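Local coordinates for protein endo-1,4-beta-xylanase D (Paenibacillus polymyxa, PDB 1UX7) that binds xylotriose, and probably xylan chains, in a calcium-dependent way through its family 36 carbohydrate-binding module, at residues T59-L64 / L102-G107. Sequence-based numbering, arbitrary orientation.
Sequences TAKVDL and LTSDDG. With CA (calcium ion), chain C; XYP (beta-D-xylopyranose), chain B.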
ATOM      1  N   THR A  59      -6.566   8.857  10.433  1.00 13.61           N
ATOM      2  CA  THR A  59      -6.697   7.605   9.693  1.00 13.50           C
ATOM      3  C   THR A  59      -6.194   7.796   8.257  1.00 13.42           C
ATOM      4  O   THR A  59      -6.835   8.453   7.428  1.00 14.89           O
ATOM      5  CB  THR A  59      -8.154   7.161   9.644  1.00 14.16           C
ATOM      6  OG1 THR A  59      -8.673   6.977  10.977  1.00 14.95           O
ATOM      7  CG2 THR A  59      -8.285   5.803   8.981  1.00 14.74           C
ATOM      8  N   ALA A  60      -5.038   7.219   7.981  1.00 12.13           N
ATOM      9  CA  ALA A  60      -4.437   7.245   6.653  1.00 11.63           C
ATOM     10  C   ALA A  60      -5.067   6.141   5.817  1.00 12.27           C
ATOM     11  O   ALA A  60      -5.174   5.023   6.252  1.00 13.98           O
ATOM     12  CB  ALA A  60      -2.943   7.068   6.753  1.00 11.53           C
ATOM     13  N   LYS A  61      -5.465   6.453   4.599  1.00 11.71           N
ATOM     14  CA  LYS A  61      -6.142   5.493   3.733  1.00 12.31           C
ATOM     15  C   LYS A  61      -5.318   5.288   2.477  1.00 11.54           C
ATOM     16  O   LYS A  61      -4.913   6.253   1.838  1.00 11.69           O
ATOM     17  CB  LYS A  61      -7.507   6.033   3.322  1.00 13.54           C
ATOM     18  CG  LYS A  61      -8.300   5.102   2.472  1.00 17.13           C
ATOM     19  CD  LYS A  61      -9.757   5.556   2.396  1.00 21.58           C
ATOM     20  CE  LYS A  61     -10.571   4.697   1.464  1.00 25.68           C
ATOM     21  NZ  LYS A  61     -10.951   5.463   0.255  1.00 29.65           N
ATOM     22  N   VAL A  62      -5.062   4.033   2.133  1.00 10.64           N
ATOM     23  CA  VAL A  62      -4.236   3.658   0.996  1.00 10.97           C
ATOM     24  C   VAL A  62      -5.042   2.731   0.080  1.00 10.44           C
ATOM     25  O   VAL A  62      -5.499   1.707   0.521  1.00 11.37           O
ATOM     26  CB  VAL A  62      -2.959   2.938   1.500  1.00 11.31           C
ATOM     27  CG1 VAL A  62      -2.079   2.571   0.350  1.00 13.40           C
ATOM     28  CG2 VAL A  62      -2.214   3.824   2.550  1.00 12.19           C
ATOM     29  N   ASP A  63      -5.213   3.102  -1.190  1.00  9.89           N
ATOM     30  CA  ASP A  63      -5.871   2.266  -2.176  1.00 10.40           C
ATOM     31  C   ASP A  63      -4.957   1.181  -2.704  1.00  9.93           C
ATOM     32  O   ASP A  63      -3.775   1.445  -2.913  1.00 10.95           O
ATOM     33  CB  ASP A  63      -6.334   3.103  -3.376  1.00 11.86           C
ATOM     34  CG  ASP A  63      -7.593   3.913  -3.091  1.00 15.21           C
ATOM     35  OD1 ASP A  63      -8.181   3.753  -1.994  1.00 18.45           O
ATOM     36  OD2 ASP A  63      -8.036   4.748  -3.925  1.00 18.39           O
ATOM     37  N   LEU A  64      -5.523  -0.011  -2.896  1.00  8.87           N
ATOM     38  CA  LEU A  64      -4.855  -1.122  -3.552  1.00  9.48           C
ATOM     39  C   LEU A  64      -5.393  -1.247  -4.969  1.00  8.56           C
ATOM     40  O   LEU A  64      -6.602  -1.435  -5.166  1.00  8.88           O
ATOM     41  CB  LEU A  64      -5.033  -2.432  -2.797  1.00 10.80           C
ATOM     42  CG  LEU A  64      -4.465  -3.666  -3.500  1.00 12.09           C
ATOM     43  CD1 LEU A  64      -2.949  -3.588  -3.664  1.00 12.44           C
ATOM     44  CD2 LEU A  64      -4.894  -4.912  -2.731  1.00 13.83           C
ATOM     45  N   LEU A 102      -2.272   6.928  -2.832  1.00 12.13           N
ATOM     46  CA  LEU A 102      -3.177   7.857  -2.154  1.00 13.60           C
ATOM     47  C   LEU A 102      -4.109   8.527  -3.115  1.00 14.55           C
ATOM     48  O   LEU A 102      -3.663   9.063  -4.142  1.00 16.05           O
ATOM     49  CB  LEU A 102      -2.409   8.968  -1.457  1.00 15.02           C
ATOM     50  CG  LEU A 102      -1.511   8.562  -0.330  1.00 15.21           C
ATOM     51  CD1 LEU A 102      -1.109   9.795   0.473  1.00 16.46           C
ATOM     52  CD2 LEU A 102      -2.202   7.510   0.552  1.00 15.34           C
ATOM     53  N   THR A 103      -5.378   8.500  -2.764  1.00 14.43           N
ATOM     54  CA  THR A 103      -6.416   9.222  -3.511  1.00 15.51           C
ATOM     55  C   THR A 103      -7.309  10.054  -2.619  1.00 15.75           C
ATOM     56  O   THR A 103      -8.093  10.842  -3.127  1.00 16.75           O
ATOM     57  CB  THR A 103      -7.296   8.248  -4.293  1.00 16.19           C
ATOM     58  OG1 THR A 103      -7.991   7.355  -3.409  1.00 17.34           O
ATOM     59  CG2 THR A 103      -6.451   7.360  -5.201  1.00 17.47           C
ATOM     60  N   SER A 104      -7.154   9.953  -1.297  1.00 15.23           N
ATOM     61  CA  SER A 104      -8.058  10.648  -0.385  1.00 15.83           C
ATOM     62  C   SER A 104      -7.348  11.551   0.622  1.00 15.48           C
ATOM     63  O   SER A 104      -7.958  11.971   1.631  1.00 15.94           O
ATOM     64  CB  SER A 104      -8.912   9.630   0.322  1.00 16.32           C
ATOM     65  OG  SER A 104      -8.108   8.896   1.206  1.00 19.21           O
ATOM     66  N   ASP A 105      -6.093  11.875   0.366  1.00 15.17           N
ATOM     67  CA  ASP A 105      -5.385  12.854   1.160  1.00 15.62           C
ATOM     68  C   ASP A 105      -6.147  14.187   1.090  1.00 15.89           C
ATOM     69  O   ASP A 105      -6.707  14.561   0.035  1.00 16.45           O
ATOM     70  CB  ASP A 105      -3.940  13.020   0.694  1.00 15.18           C
ATOM     71  CG  ASP A 105      -3.232  14.123   1.408  1.00 16.17           C
ATOM     72  OD1 ASP A 105      -2.751  13.929   2.554  1.00 15.75           O
ATOM     73  OD2 ASP A 105      -3.094  15.247   0.893  1.00 17.08           O
ATOM     74  N   ASP A 106      -6.178  14.866   2.231  1.00 16.87           N
ATOM     75  CA  ASP A 106      -6.817  16.188   2.364  1.00 17.36           C
ATOM     76  C   ASP A 106      -6.026  17.140   3.256  1.00 17.44           C
ATOM     77  O   ASP A 106      -6.591  18.134   3.783  1.00 18.59           O
ATOM     78  CB  ASP A 106      -8.270  16.041   2.821  1.00 18.35           C
ATOM     79  CG  ASP A 106      -8.409  15.333   4.176  1.00 19.23           C
ATOM     80  OD1 ASP A 106      -7.372  15.165   4.864  1.00 20.70           O
ATOM     81  OD2 ASP A 106      -9.505  14.872   4.604  1.00 23.45           O
ATOM     82  N   GLY A 107      -4.723  16.910   3.371  1.00 16.82           N
ATOM     83  CA  GLY A 107      -3.844  17.748   4.155  1.00 17.51           C
ATOM     84  C   GLY A 107      -3.963  17.484   5.654  1.00 17.26           C
ATOM     85  O   GLY A 107      -3.556  18.309   6.447  1.00 18.40           O
TER
HETATM   86 CA    CA C1134      -0.646  14.517   3.525  1.00 15.40          CA
HETATM   87  C1  XYP B   2      -0.408  18.340   0.649  1.00 24.64           C
HETATM   88  C2  XYP B   2      -0.096  17.090   1.457  1.00 22.74           C
HETATM   89  C3  XYP B   2       1.132  17.291   2.346  1.00 23.53           C
HETATM   90  C4  XYP B   2       2.313  17.820   1.545  1.00 24.51           C
HETATM   91  C5  XYP B   2       1.830  19.052   0.792  1.00 24.46           C
HETATM   92  O2  XYP B   2      -1.201  16.630   2.212  1.00 20.56           O
HETATM   93  O3  XYP B   2       1.479  16.062   2.960  1.00 21.08           O
HETATM   94  O4  XYP B   2       3.390  18.154   2.399  1.00 25.80           O
HETATM   95  O5  XYP B   2       0.723  18.697  -0.012  1.00 24.24           O
HETATM   96  O   HOH W   1      -6.325   7.154  -0.317  1.00 12.18           O
HETATM   97  O   HOH W   2      -8.704   5.942  -0.786  1.00 35.12           O
HETATM   98  O   HOH W   3      -1.053  16.098   5.327  1.00 19.25           O
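K61 lays the start of its aliphatic chain against the hydroxyl of S104, CB 3.6 Å from OG, where the 102-107 loop of this calcium-dependent beta-sandwich module peels away from strand 59-66. The loop follows strand 96-101, the antiparallel neighbour of 59-66; D63 still pairs through its backbone with A101, but past A101, where the loop faces V62 and K61, side chains and water replace backbone pairing. Water 1 bridges the widening gap: it donates to K61 O at 2.7 Å, accepts from T103 N, and also bonds S104 OG. The one direct hydrogen bond between the two segments runs from T103 OG1 to D63 OD2, 2.7 Å long, and the hydroxyl meets the carboxylate from above its plane, 52° out of it. T103 is set for this by its chi1 of 62°, which puts OG1 between backbone N and carbonyl carbon. Water 2 donates to D63 OD1 (2.6 Å) and T103 OG1 and accepts from K61 NZ. Replacing D63 with an alanine would probably leave the T103 hydroxyl without its acceptor and water 2 without its carboxylate partner. On the inner side, L102 CD2 lies 3.3 Å from K61 O and meets V62 CG2 more loosely. Farther along, D105 reaches the calcium that holds the xylose, which Y29, W109 and D110 also ligate. There D105 OD1 binds the metal at 2.4 Å, while OD2 approaches the xylose O2 to 2.7 Å.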